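Local coordinates for cytosolic phospholipase A2 delta (Homo sapiens, PDB 5IZ5), which hydrolyses glycerophospholipids at the sn-2 position in a calcium-dependent reaction, with a preference for linoleic acid at that position, at residues 25-30 with 143-148; 92-97 with 138-143; 328-333 with 656-661; 377-382 with 456-461; 466-471 with 483-488. The protein carries 3 engineered substitutions. All coordinates share one frame; numbering follows the deposited sequence.

From the N terminus, the chain first builds a C2 domain. Contact 1 closes a loop of more than a hundred residues by pairing strand 21-36 with strand 137-146, and contact 2 falls within that span, packing strand 91-98 of the facing sheet against the same strand 137-146. The two share Leu143 and touch through Val30, which meets Val140 and Phe142. Much later, contact 3 brings 328-333 and 656-661 together in the catalytic domain, and the span it closes contains both contact 4 and contact 5, which follow one another without crossing. Contact 4 joins two peripheral loops, whereas contact 5 is a central hairpin that touches contact 3 where Pro661 meets Trp484.

Contact 1 (25-30 with 143-148); sequences CWQLTV and LMEETS
Met144 crosses the Trp26 side chain at about a right angle, a flexible chain packed across a neighbouring strand's indole. From CB the chain leaves with CG anti to the backbone N (chi1 -170°), which brings CG to 3.6 Å from Trp26 CE3. SD then lies 3.5 Å from Trp26 CB, at the edge of the indole in a Met-aromatic contact, and the bent chain ends with CE between Trp26 CE3 and Leu28 CD1. Gln27 and Glu145, like Thr29 and Leu143, form hydrogen-bonded pairs; Thr29 N reaches Leu143 O at 2.8 Å. Beyond them, Thr147 OG1 donates to Cys25 O (3.2 Å) from above the carbonyl plane, and a water bridges that oxygen to Thr147 N. An alanine at Thr147, lacking hydroxyl and methyl, would probably leave Cys25 O relying more on its water and open a gap beside Gln27 CB. Backbone bonds thus set the register of this C2 sheet, while the Met144 sulfur packs on Trp26 and Leu28 and the Thr147 methyl covers Gln27 CB.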
# COMPACT_ATOMS: atom_id res chain seq x y z
N CYS B 25 -0.88 -24.63 -21.61
CA CYS B 25 0.00 -23.65 -22.26
C CYS B 25 0.18 -23.91 -23.76
O CYS B 25 0.03 -25.03 -24.23
CB CYS B 25 1.38 -23.64 -21.58
SG CYS B 25 1.33 -23.14 -19.84
N TRP B 26 0.49 -22.85 -24.51
CA TRP B 26 0.83 -22.95 -25.92
C TRP B 26 2.32 -22.67 -26.11
O TRP B 26 2.96 -22.10 -25.23
CB TRP B 26 0.04 -21.93 -26.74
CG TRP B 26 -1.47 -22.10 -26.64
CD1 TRP B 26 -2.15 -23.25 -26.38
CD2 TRP B 26 -2.47 -21.08 -26.81
NE1 TRP B 26 -3.51 -23.02 -26.38
CE2 TRP B 26 -3.73 -21.69 -26.63
CE3 TRP B 26 -2.42 -19.70 -27.09
CZ2 TRP B 26 -4.94 -20.98 -26.73
CZ3 TRP B 26 -3.62 -18.99 -27.18
CH2 TRP B 26 -4.86 -19.63 -27.00
N GLN B 27 2.86 -23.08 -27.25
CA GLN B 27 4.23 -22.69 -27.61
C GLN B 27 4.21 -21.54 -28.61
O GLN B 27 3.57 -21.64 -29.65
CB GLN B 27 5.00 -23.87 -28.20
CG GLN B 27 6.37 -23.45 -28.71
CD GLN B 27 7.03 -24.50 -29.58
OE1 GLN B 27 7.28 -24.26 -30.76
NE2 GLN B 27 7.31 -25.66 -29.00
N LEU B 28 4.93 -20.45 -28.30
CA LEU B 28 5.08 -19.32 -29.23
C LEU B 28 6.48 -19.31 -29.86
O LEU B 28 7.48 -19.30 -29.14
CB LEU B 28 4.83 -17.98 -28.52
CG LEU B 28 4.91 -16.72 -29.40
CD1 LEU B 28 3.83 -16.73 -30.47
CD2 LEU B 28 4.82 -15.45 -28.56
N THR B 29 6.54 -19.30 -31.19
CA THR B 29 7.81 -19.06 -31.88
C THR B 29 7.82 -17.61 -32.39
O THR B 29 6.92 -17.19 -33.12
CB THR B 29 8.08 -20.05 -33.04
OG1 THR B 29 7.38 -19.64 -34.22
CG2 THR B 29 7.66 -21.46 -32.68
N VAL B 30 8.84 -16.86 -31.96
CA VAL B 30 9.01 -15.47 -32.38
C VAL B 30 10.22 -15.42 -33.30
O VAL B 30 11.35 -15.64 -32.85
CB VAL B 30 9.23 -14.54 -31.17
CG1 VAL B 30 9.35 -13.08 -31.62
CG2 VAL B 30 8.10 -14.69 -30.16
N LEU B 143 4.25 -17.51 -34.50
CA LEU B 143 3.45 -18.71 -34.66
C LEU B 143 3.16 -19.34 -33.31
O LEU B 143 4.08 -19.68 -32.56
CB LEU B 143 4.13 -19.73 -35.56
CG LEU B 143 3.28 -20.98 -35.84
CD1 LEU B 143 2.15 -20.69 -36.83
CD2 LEU B 143 4.13 -22.15 -36.32
N MET B 144 1.87 -19.49 -33.02
CA MET B 144 1.42 -20.11 -31.80
C MET B 144 0.93 -21.51 -32.11
O MET B 144 0.09 -21.70 -33.00
CB MET B 144 0.28 -19.29 -31.21
CG MET B 144 -0.12 -19.71 -29.81
SD MET B 144 0.98 -19.04 -28.55
CE MET B 144 0.43 -17.33 -28.47
N GLU B 145 1.46 -22.49 -31.38
CA GLU B 145 1.15 -23.88 -31.61
C GLU B 145 0.80 -24.59 -30.32
O GLU B 145 1.32 -24.24 -29.26
CB GLU B 145 2.35 -24.59 -32.21
CG GLU B 145 2.57 -24.29 -33.68
CD GLU B 145 3.66 -25.16 -34.29
OE1 GLU B 145 4.59 -25.56 -33.56
OE2 GLU B 145 3.57 -25.46 -35.49
N GLU B 146 -0.03 -25.63 -30.45
CA GLU B 146 -0.45 -26.46 -29.35
C GLU B 146 0.71 -27.32 -28.88
O GLU B 146 1.62 -27.62 -29.65
CB GLU B 146 -1.62 -27.34 -29.81
CG GLU B 146 -2.31 -28.16 -28.74
CD GLU B 146 -3.63 -28.75 -29.21
OE1 GLU B 146 -4.20 -29.58 -28.46
OE2 GLU B 146 -4.11 -28.40 -30.31
N THR B 147 0.69 -27.70 -27.61
CA THR B 147 1.68 -28.60 -27.03
C THR B 147 0.92 -29.76 -26.40
O THR B 147 -0.29 -29.68 -26.19
CB THR B 147 2.53 -27.91 -25.95
OG1 THR B 147 1.73 -27.64 -24.80
CG2 THR B 147 3.14 -26.59 -26.47
N SER B 148 1.63 -30.84 -26.09
CA SER B 148 1.03 -32.03 -25.49
C SER B 148 1.24 -32.11 -23.97
O SER B 148 0.90 -33.11 -23.34
CB SER B 148 1.60 -33.28 -26.18
OG SER B 148 3.01 -33.18 -26.29
O HOH W 1 -1.63 -26.44 -26.16
O HOH W 2 4.73 -22.31 -32.20

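Contact 2 (92-97 with 138-143)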
# COMPACT_ATOMS: atom_id res chain seq x y z
N LEU B 92 5.08 -8.83 -24.73
CA LEU B 92 6.40 -9.10 -25.26
C LEU B 92 7.09 -7.77 -25.54
O LEU B 92 6.53 -6.90 -26.20
CB LEU B 92 6.29 -9.91 -26.54
CG LEU B 92 7.61 -10.37 -27.14
CD1 LEU B 92 8.29 -11.43 -26.29
CD2 LEU B 92 7.37 -10.91 -28.54
N GLU B 93 8.29 -7.61 -24.99
CA GLU B 93 9.09 -6.43 -25.25
C GLU B 93 10.14 -6.78 -26.29
O GLU B 93 10.90 -7.73 -26.12
CB GLU B 93 9.76 -5.94 -23.98
CG GLU B 93 10.47 -4.60 -24.15
CD GLU B 93 11.34 -4.24 -22.96
OE1 GLU B 93 12.49 -3.80 -23.19
OE2 GLU B 93 10.89 -4.41 -21.81
N LEU B 94 10.16 -6.02 -27.38
CA LEU B 94 11.18 -6.16 -28.41
C LEU B 94 11.97 -4.86 -28.47
O LEU B 94 11.42 -3.81 -28.84
CB LEU B 94 10.56 -6.49 -29.76
CG LEU B 94 9.62 -7.71 -29.79
CD1 LEU B 94 8.19 -7.30 -29.50
CD2 LEU B 94 9.69 -8.42 -31.12
N SER B 95 13.24 -4.92 -28.09
CA SER B 95 14.11 -3.75 -28.04
C SER B 95 15.34 -3.96 -28.91
O SER B 95 15.95 -5.03 -28.87
CB SER B 95 14.55 -3.47 -26.60
OG SER B 95 13.44 -3.19 -25.77
N ILE B 96 15.69 -2.95 -29.71
CA ILE B 96 16.94 -2.97 -30.47
C ILE B 96 17.93 -2.04 -29.79
O ILE B 96 17.61 -0.88 -29.52
CB ILE B 96 16.75 -2.52 -31.93
CG1 ILE B 96 15.60 -3.31 -32.58
CG2 ILE B 96 18.05 -2.72 -32.71
CD1 ILE B 96 15.26 -2.87 -33.99
N TYR B 97 19.11 -2.57 -29.51
CA TYR B 97 20.18 -1.80 -28.89
C TYR B 97 21.35 -1.65 -29.86
O TYR B 97 21.52 -2.47 -30.77
CB TYR B 97 20.64 -2.48 -27.60
CG TYR B 97 19.70 -2.30 -26.43
CD1 TYR B 97 19.84 -1.22 -25.56
CD2 TYR B 97 18.69 -3.22 -26.18
CE1 TYR B 97 18.98 -1.06 -24.48
CE2 TYR B 97 17.83 -3.07 -25.11
CZ TYR B 97 17.98 -1.99 -24.26
OH TYR B 97 17.13 -1.84 -23.20
N LEU B 138 10.60 -2.76 -37.67
CA LEU B 138 11.05 -4.10 -37.27
C LEU B 138 10.08 -5.16 -37.80
O LEU B 138 8.89 -5.13 -37.47
CB LEU B 138 11.11 -4.19 -35.74
CG LEU B 138 12.04 -5.20 -35.03
CD1 LEU B 138 11.41 -5.68 -33.73
CD2 LEU B 138 12.41 -6.40 -35.88
N ASP B 139 10.59 -6.10 -38.59
CA ASP B 139 9.78 -7.21 -39.10
C ASP B 139 9.93 -8.45 -38.23
O ASP B 139 11.04 -8.92 -38.01
CB ASP B 139 10.16 -7.56 -40.54
CG ASP B 139 9.67 -6.55 -41.54
OD1 ASP B 139 8.91 -5.62 -41.17
OD2 ASP B 139 10.05 -6.68 -42.72
N VAL B 140 8.80 -8.97 -37.76
CA VAL B 140 8.77 -10.16 -36.91
C VAL B 140 7.63 -11.06 -37.36
O VAL B 140 6.61 -10.57 -37.86
CB VAL B 140 8.54 -9.78 -35.43
CG1 VAL B 140 8.68 -10.99 -34.52
CG2 VAL B 140 9.51 -8.68 -35.00
N GLU B 141 7.79 -12.36 -37.18
CA GLU B 141 6.67 -13.30 -37.37
C GLU B 141 6.42 -14.17 -36.15
O GLU B 141 7.36 -14.61 -35.47
CB GLU B 141 6.78 -14.13 -38.64
CG GLU B 141 8.16 -14.36 -39.22
CD GLU B 141 8.12 -15.03 -40.59
OE1 GLU B 141 7.03 -15.11 -41.19
OE2 GLU B 141 9.18 -15.48 -41.06
N PHE B 142 5.13 -14.39 -35.88
CA PHE B 142 4.69 -15.13 -34.70
C PHE B 142 3.91 -16.37 -35.11
O PHE B 142 3.02 -16.30 -35.95
CB PHE B 142 3.76 -14.25 -33.85
CG PHE B 142 4.41 -13.00 -33.36
CD1 PHE B 142 5.10 -13.00 -32.16
CD2 PHE B 142 4.32 -11.81 -34.08
CE1 PHE B 142 5.70 -11.83 -31.69
CE2 PHE B 142 4.91 -10.65 -33.63
CZ PHE B 142 5.60 -10.66 -32.43
N LEU B 143 4.25 -17.51 -34.50
CA LEU B 143 3.45 -18.71 -34.66
C LEU B 143 3.16 -19.34 -33.31
O LEU B 143 4.08 -19.68 -32.56
CB LEU B 143 4.13 -19.73 -35.56
CG LEU B 143 3.28 -20.98 -35.84
CD1 LEU B 143 2.15 -20.69 -36.83
CD2 LEU B 143 4.13 -22.15 -36.32
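Leu92 meets Phe142 from the opposite direction, its CD2 lying in the plane of the ring at the edge, 3.7 Å from Phe142 CE1. Two residues on, Leu94 turns its side chain inward again. Its CD2 reaches Val140 CG2 tip to tip at 3.9 Å, while its CB lies 4.1 Å from Leu138 CD1, the two leucines crossing at about a right angle. Ile96 comes next in the alternation: with CG1 anti to the carbonyl carbon (chi1 -51°), its CD1 slides past Leu138 to within 4.1 Å of Leu138 CG. The strand axes are 10.2 Å apart, the spacing of two facing sheets and not of paired neighbours, as expected for the beta sandwich of a C2 domain. Val30 of strand 21-36 adds to the same interior, and the side chain of Ile96 is about 7 Å from that of Asp98, a predicted calcium ligand. Every touching group here is aliphatic or aromatic, which implies that the contact between the sheets rests on apolar packing.

Contact 3 (328-333 with 656-661); sequences GIMATG and INTSSP
Met330 and Ser659 meet in the tightly packed, buried part of the contact, where Met330 CG lies 3.4 Å from Ser659 OG. That hydroxyl donates to Ala331 O at 2.8 Å, tilted from the carbonyl plane, and is also bonded to Ser362. The methionine chain runs on past it, and its SD touches Ser660 CB at 3.5 Å. Ser660 in turn shares a hydrogen bond with Thr658, OG to OG1, which ties the loop together behind the sulfur.

These residues belong to a strand-turn-helix unit of the catalytic domain: strand 327-331 runs through a glycine-rich turn into helix 335-351. Gly334 and Gly335 bind substrate, and Gly333 lies about 4 Å from the side chain of the nucleophile Ser365, consistent with the oxyanion-hole position of such turns in patatin-like lipases.

The side nearer solvent is that of Asn657, which is partly exposed and forms the centre of an inverse gamma turn. It reaches across because CG stands anti to its backbone N (chi1 -168°), and its OD1 accepts from Gly333 N at 2.8 Å. A CB on Gly333 would lie only 3.0 Å from that same Asn657 OD1. Thr332 crosses the asparagine at about a right angle, with Thr332 CG2 3.2 Å from Asn657 O, while Thr332 OG1 donates to Gly333 O and is bonded to Tyr678 N.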
# COMPACT_ATOMS: atom_id res chain seq x y z
N GLY B 328 -20.50 3.05 9.97
CA GLY B 328 -19.07 3.33 9.94
C GLY B 328 -18.75 4.73 10.41
O GLY B 328 -19.53 5.66 10.20
N ILE B 329 -17.62 4.87 11.09
CA ILE B 329 -17.00 6.16 11.36
C ILE B 329 -15.86 6.32 10.40
O ILE B 329 -15.05 5.41 10.24
CB ILE B 329 -16.36 6.23 12.76
CG1 ILE B 329 -17.41 6.20 13.86
CG2 ILE B 329 -15.54 7.50 12.90
CD1 ILE B 329 -16.85 5.89 15.24
N MET B 330 -15.75 7.51 9.80
CA MET B 330 -14.74 7.79 8.80
C MET B 330 -14.07 9.12 9.14
O MET B 330 -14.74 10.16 9.20
CB MET B 330 -15.48 7.87 7.46
CG MET B 330 -14.77 8.40 6.24
SD MET B 330 -15.88 8.16 4.84
CE MET B 330 -16.55 9.81 4.51
N ALA B 331 -12.77 9.07 9.42
CA ALA B 331 -12.02 10.23 9.88
C ALA B 331 -11.03 10.65 8.81
O ALA B 331 -10.48 9.80 8.10
CB ALA B 331 -11.31 9.92 11.18
N THR B 332 -10.80 11.96 8.70
CA THR B 332 -9.83 12.51 7.76
C THR B 332 -8.50 12.73 8.48
O THR B 332 -8.35 12.40 9.67
CB THR B 332 -10.29 13.86 7.18
OG1 THR B 332 -10.26 14.87 8.20
CG2 THR B 332 -11.69 13.77 6.60
N GLY B 333 -7.55 13.33 7.78
CA GLY B 333 -6.28 13.69 8.37
C GLY B 333 -6.27 15.05 9.04
O GLY B 333 -7.28 15.75 9.07
N ILE B 656 -5.70 12.87 -1.43
CA ILE B 656 -7.09 13.17 -1.03
C ILE B 656 -7.35 12.88 0.44
O ILE B 656 -7.12 11.76 0.90
CB ILE B 656 -8.13 12.34 -1.82
CG1 ILE B 656 -7.96 12.54 -3.33
CG2 ILE B 656 -9.53 12.75 -1.38
CD1 ILE B 656 -8.89 11.70 -4.18
N ASN B 657 -7.93 13.86 1.13
CA ASN B 657 -8.04 13.83 2.58
C ASN B 657 -9.27 13.06 3.08
O ASN B 657 -10.09 13.61 3.84
CB ASN B 657 -8.05 15.26 3.12
CG ASN B 657 -7.88 15.34 4.62
OD1 ASN B 657 -7.28 14.46 5.25
ND2 ASN B 657 -8.40 16.40 5.22
N THR B 658 -9.36 11.79 2.70
CA THR B 658 -10.48 10.93 3.08
C THR B 658 -10.03 9.50 3.38
O THR B 658 -9.07 8.99 2.79
CB THR B 658 -11.54 10.88 1.96
OG1 THR B 658 -12.68 10.15 2.43
CG2 THR B 658 -10.99 10.20 0.68
N SER B 659 -10.74 8.85 4.31
CA SER B 659 -10.53 7.43 4.59
C SER B 659 -11.66 6.58 4.00
O SER B 659 -11.81 5.42 4.34
CB SER B 659 -10.40 7.21 6.11
OG SER B 659 -11.58 7.54 6.80
N SER B 660 -12.41 7.16 3.06
CA SER B 660 -13.62 6.55 2.51
C SER B 660 -13.47 5.27 1.68
O SER B 660 -14.37 4.44 1.68
CB SER B 660 -14.40 7.59 1.69
OG SER B 660 -13.64 8.05 0.59
N PRO B 661 -12.34 5.11 0.97
CA PRO B 661 -12.20 3.89 0.15
C PRO B 661 -12.45 2.57 0.90
O PRO B 661 -13.00 1.62 0.33
CB PRO B 661 -10.76 3.96 -0.35
CG PRO B 661 -10.46 5.41 -0.36
CD PRO B 661 -11.16 5.98 0.84

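Contact 4 (377-382 with 456-461); sequences DPEWSQ and LERGQN
Asn461 OD1 is gripped twice by Ser381: the backbone N approaches in the carbonyl plane at 3.0 Å, and OG, set between the backbone N and the carbonyl carbon (chi1 76°), comes from above that plane at 2.7 Å. The contact joins two type I beta turns, Asp377 to Trp380 and Leu456 to Gly459, the first also an Asx turn in which Asp377 OD1 accepts from Glu379 N. The Asn461 amide lies almost parallel to the Trp380 indole, 6° off, with OD1 over one face of the ring. Pro378 O takes a bond from Gln460 NE2 (2.9 Å) and a weak one from Asn461 ND2. Glu379 and Arg458 form a salt bridge at the guanidinium edge, its modelled length doubtfully short. With a leucine at Gln460, Pro378 O would probably be left with the weak Asn461 bond, and Arg458 N without its acceptor, Gln460 OE1. Gln382 NE2, besides meeting Asp356, donates to Gln460 O at 3.0 Å, with the acceptor in its amide plane.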
# COMPACT_ATOMS: atom_id res chain seq x y z
N ASP B 377 -5.48 -1.10 23.80
CA ASP B 377 -6.31 -1.63 24.88
C ASP B 377 -7.47 -2.43 24.27
O ASP B 377 -8.34 -1.85 23.62
CB ASP B 377 -6.86 -0.46 25.73
CG ASP B 377 -7.86 -0.91 26.79
OD1 ASP B 377 -8.08 -2.12 26.98
OD2 ASP B 377 -8.45 -0.03 27.44
N PRO B 378 -7.49 -3.76 24.49
CA PRO B 378 -8.54 -4.61 23.90
C PRO B 378 -9.98 -4.27 24.34
O PRO B 378 -10.94 -4.75 23.73
CB PRO B 378 -8.19 -6.02 24.39
CG PRO B 378 -6.79 -5.95 24.89
CD PRO B 378 -6.55 -4.54 25.32
N GLU B 379 -10.12 -3.47 25.39
CA GLU B 379 -11.42 -3.10 25.93
C GLU B 379 -11.74 -1.62 25.80
O GLU B 379 -12.65 -1.13 26.46
CB GLU B 379 -11.45 -3.50 27.42
CG GLU B 379 -12.47 -4.55 27.77
CD GLU B 379 -12.43 -5.74 26.85
OE1 GLU B 379 -11.39 -6.41 26.74
OE2 GLU B 379 -13.47 -6.01 26.23
N TRP B 380 -11.04 -0.90 24.92
CA TRP B 380 -11.08 0.56 24.94
C TRP B 380 -12.47 1.19 24.86
O TRP B 380 -12.75 2.11 25.60
CB TRP B 380 -10.15 1.17 23.87
CG TRP B 380 -10.61 1.02 22.44
CD1 TRP B 380 -10.24 0.05 21.57
CD2 TRP B 380 -11.49 1.89 21.73
NE1 TRP B 380 -10.85 0.25 20.35
CE2 TRP B 380 -11.62 1.37 20.42
CE3 TRP B 380 -12.18 3.05 22.07
CZ2 TRP B 380 -12.43 1.98 19.45
CZ3 TRP B 380 -12.98 3.66 21.11
CH2 TRP B 380 -13.10 3.12 19.82
N SER B 381 -13.35 0.70 23.98
CA SER B 381 -14.69 1.30 23.84
C SER B 381 -15.61 0.94 25.01
O SER B 381 -16.63 1.58 25.20
CB SER B 381 -15.35 0.92 22.51
OG SER B 381 -15.84 -0.41 22.52
N GLN B 382 -15.23 -0.08 25.77
CA GLN B 382 -15.98 -0.48 26.97
C GLN B 382 -15.45 0.18 28.23
O GLN B 382 -15.96 -0.08 29.32
CB GLN B 382 -15.91 -2.00 27.15
CG GLN B 382 -16.34 -2.79 25.92
CD GLN B 382 -17.71 -2.38 25.43
OE1 GLN B 382 -18.63 -2.20 26.22
NE2 GLN B 382 -17.86 -2.23 24.11
N LEU B 456 -10.90 -7.26 19.04
CA LEU B 456 -12.03 -7.66 18.22
C LEU B 456 -12.55 -9.08 18.51
O LEU B 456 -13.48 -9.54 17.86
CB LEU B 456 -11.62 -7.60 16.75
CG LEU B 456 -10.98 -6.30 16.25
CD1 LEU B 456 -10.50 -6.48 14.82
CD2 LEU B 456 -11.95 -5.13 16.35
N GLU B 457 -11.95 -9.76 19.49
CA GLU B 457 -12.23 -11.19 19.70
C GLU B 457 -13.66 -11.46 20.15
O GLU B 457 -14.23 -12.50 19.80
CB GLU B 457 -11.19 -11.83 20.63
CG GLU B 457 -11.08 -11.25 22.02
CD GLU B 457 -9.83 -11.75 22.74
OE1 GLU B 457 -9.26 -12.78 22.33
OE2 GLU B 457 -9.42 -11.09 23.72
N ARG B 458 -14.27 -10.52 20.87
CA ARG B 458 -15.67 -10.64 21.31
C ARG B 458 -16.60 -9.65 20.60
O ARG B 458 -17.74 -9.44 21.02
CB ARG B 458 -15.74 -10.45 22.82
CG ARG B 458 -15.23 -11.65 23.59
CD ARG B 458 -15.15 -11.39 25.07
NE ARG B 458 -14.13 -10.38 25.31
CZ ARG B 458 -14.36 -9.10 25.61
NH1 ARG B 458 -15.59 -8.62 25.74
NH2 ARG B 458 -13.32 -8.31 25.78
N GLY B 459 -16.13 -9.07 19.50
CA GLY B 459 -16.86 -8.02 18.79
C GLY B 459 -17.08 -6.79 19.66
O GLY B 459 -18.04 -6.07 19.46
N GLN B 460 -16.16 -6.56 20.60
CA GLN B 460 -16.35 -5.52 21.62
C GLN B 460 -15.88 -4.13 21.19
O GLN B 460 -16.04 -3.16 21.94
CB GLN B 460 -15.65 -5.93 22.92
CG GLN B 460 -14.12 -5.82 22.93
CD GLN B 460 -13.41 -7.05 22.38
OE1 GLN B 460 -13.97 -7.81 21.59
NE2 GLN B 460 -12.17 -7.23 22.80
N ASN B 461 -15.27 -4.03 20.01
CA ASN B 461 -14.91 -2.74 19.41
C ASN B 461 -15.20 -2.81 17.92
O ASN B 461 -15.36 -3.90 17.37
CB ASN B 461 -13.43 -2.42 19.63
CG ASN B 461 -13.07 -2.23 21.10
OD1 ASN B 461 -13.41 -1.22 21.71
ND2 ASN B 461 -12.33 -3.18 21.66

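Contact 5 (466-471 with 483-488); sequences YLSLNV and EWVEFS
Tyr466, Ser468 and Asn470 form antiparallel hydrogen-bonded pairs with Phe487, Val485 and Glu483, while Leu467 and Leu469 sit in the non-hydrogen-bonded pairs with Glu486 and Trp484. On the leucine face, Leu469 CD2 stands over the centre of the Trp484 six-membered ring, 3.4 Å from its centroid and 13° off the normal, a CH-pi contact. Leu467 crosses the same indole at about a right angle, with CG 3.9 Å from Trp484 CE3, and its CD1 rests on Glu486 CB at 3.6 Å. The rim of the indole is fixed in turn by Trp484 NE1, which bonds to Tyr693 OH, while the Glu486 carboxylate is held by Arg665, Arg668 and Ser662.

On the other face, Asn470 carries CG opposite its backbone N (chi1 -175°), which lays its amide alongside Glu483, and ND2 gives Glu483 OE2 a straight bond of 3.1 Å in the amide plane. Asn470 OD1 is taken by Cys648 N, and Glu483 is shared with Lys496, Tyr497 and Thr641, so both ends of this buried pair have partners. Ser468 OG lies at the edge of the Phe487 ring, 3.4 Å from Phe487 CE2, and Tyr466 meets Phe487 O with its own ring edge. Together these residues form a beta hairpin of the mixed sheet in the alpha/beta hydrolase domain; Ser468 lies about 7 Å, side chain to side chain, from Asp651, the probable proton acceptor.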
# COMPACT_ATOMS: atom_id res chain seq x y z
N TYR B 466 -7.05 1.34 8.50
CA TYR B 466 -6.07 2.39 8.30
C TYR B 466 -5.67 2.39 6.82
O TYR B 466 -5.43 1.32 6.24
CB TYR B 466 -4.82 2.15 9.15
CG TYR B 466 -5.04 1.80 10.62
CD1 TYR B 466 -4.80 2.73 11.62
CD2 TYR B 466 -5.42 0.51 11.01
CE1 TYR B 466 -4.97 2.42 12.97
CE2 TYR B 466 -5.60 0.19 12.35
CZ TYR B 466 -5.36 1.14 13.33
OH TYR B 466 -5.51 0.84 14.67
N LEU B 467 -5.60 3.57 6.20
CA LEU B 467 -5.34 3.65 4.75
C LEU B 467 -4.02 4.33 4.39
O LEU B 467 -3.55 5.25 5.08
CB LEU B 467 -6.47 4.38 4.02
CG LEU B 467 -7.53 3.66 3.18
CD1 LEU B 467 -7.53 2.14 3.28
CD2 LEU B 467 -8.91 4.20 3.54
N SER B 468 -3.44 3.86 3.29
CA SER B 468 -2.31 4.50 2.64
C SER B 468 -2.39 4.32 1.13
O SER B 468 -3.13 3.48 0.64
CB SER B 468 -1.02 3.87 3.14
OG SER B 468 -0.91 2.55 2.63
N LEU B 469 -1.61 5.10 0.40
CA LEU B 469 -1.53 5.00 -1.07
C LEU B 469 -0.20 4.43 -1.49
O LEU B 469 0.83 4.88 -0.99
CB LEU B 469 -1.68 6.40 -1.69
CG LEU B 469 -3.09 7.04 -1.68
CD1 LEU B 469 -3.06 8.48 -2.16
CD2 LEU B 469 -4.06 6.22 -2.53
N ASN B 470 -0.21 3.46 -2.40
CA ASN B 470 0.99 3.01 -3.07
C ASN B 470 1.21 3.84 -4.33
O ASN B 470 0.31 3.99 -5.15
CB ASN B 470 0.94 1.54 -3.48
CG ASN B 470 2.26 1.06 -4.06
OD1 ASN B 470 3.31 1.22 -3.45
ND2 ASN B 470 2.21 0.47 -5.25
N VAL B 471 2.42 4.35 -4.46
CA VAL B 471 2.77 5.30 -5.50
C VAL B 471 4.00 4.76 -6.26
O VAL B 471 4.70 3.89 -5.76
CB VAL B 471 3.03 6.67 -4.80
CG1 VAL B 471 4.48 7.09 -4.89
CG2 VAL B 471 2.09 7.73 -5.34
N GLU B 483 -2.63 3.71 -5.77
CA GLU B 483 -3.38 2.51 -5.40
C GLU B 483 -3.61 2.48 -3.90
O GLU B 483 -2.68 2.65 -3.11
CB GLU B 483 -2.59 1.26 -5.82
CG GLU B 483 -2.25 1.25 -7.30
CD GLU B 483 -1.31 0.13 -7.68
OE1 GLU B 483 -1.59 -0.54 -8.69
OE2 GLU B 483 -0.28 -0.07 -6.99
N TRP B 484 -4.86 2.26 -3.51
CA TRP B 484 -5.21 2.24 -2.10
C TRP B 484 -4.75 0.93 -1.47
O TRP B 484 -5.04 -0.16 -1.98
CB TRP B 484 -6.72 2.44 -1.89
CG TRP B 484 -7.17 3.81 -2.31
CD1 TRP B 484 -7.72 4.17 -3.50
CD2 TRP B 484 -7.09 5.01 -1.53
NE1 TRP B 484 -7.99 5.52 -3.52
CE2 TRP B 484 -7.61 6.06 -2.32
CE3 TRP B 484 -6.62 5.31 -0.25
CZ2 TRP B 484 -7.68 7.39 -1.86
CZ3 TRP B 484 -6.69 6.62 0.21
CH2 TRP B 484 -7.22 7.65 -0.59
N VAL B 485 -4.00 1.05 -0.38
CA VAL B 485 -3.59 -0.08 0.44
C VAL B 485 -4.24 0.06 1.82
O VAL B 485 -3.96 0.98 2.58
CB VAL B 485 -2.06 -0.18 0.58
CG1 VAL B 485 -1.69 -1.36 1.47
CG2 VAL B 485 -1.41 -0.34 -0.79
N GLU B 486 -5.09 -0.90 2.12
CA GLU B 486 -5.85 -0.91 3.37
C GLU B 486 -5.17 -1.77 4.42
O GLU B 486 -4.69 -2.87 4.09
CB GLU B 486 -7.24 -1.45 3.05
CG GLU B 486 -8.07 -1.87 4.24
CD GLU B 486 -9.41 -2.41 3.78
OE1 GLU B 486 -10.29 -1.58 3.44
OE2 GLU B 486 -9.58 -3.66 3.75
N PHE B 487 -5.12 -1.29 5.66
CA PHE B 487 -4.59 -2.04 6.80
C PHE B 487 -5.69 -2.31 7.83
O PHE B 487 -6.42 -1.39 8.22
CB PHE B 487 -3.48 -1.26 7.52
CG PHE B 487 -2.25 -1.03 6.70
CD1 PHE B 487 -1.05 -1.62 7.06
CD2 PHE B 487 -2.28 -0.21 5.57
CE1 PHE B 487 0.10 -1.40 6.31
CE2 PHE B 487 -1.13 0.02 4.82
CZ PHE B 487 0.06 -0.58 5.18
N SER B 488 -5.78 -3.55 8.29
CA SER B 488 -6.62 -3.90 9.44
C SER B 488 -5.89 -4.94 10.30
O SER B 488 -4.88 -5.50 9.86
CB SER B 488 -7.97 -4.46 8.99
OG SER B 488 -7.92 -5.86 8.81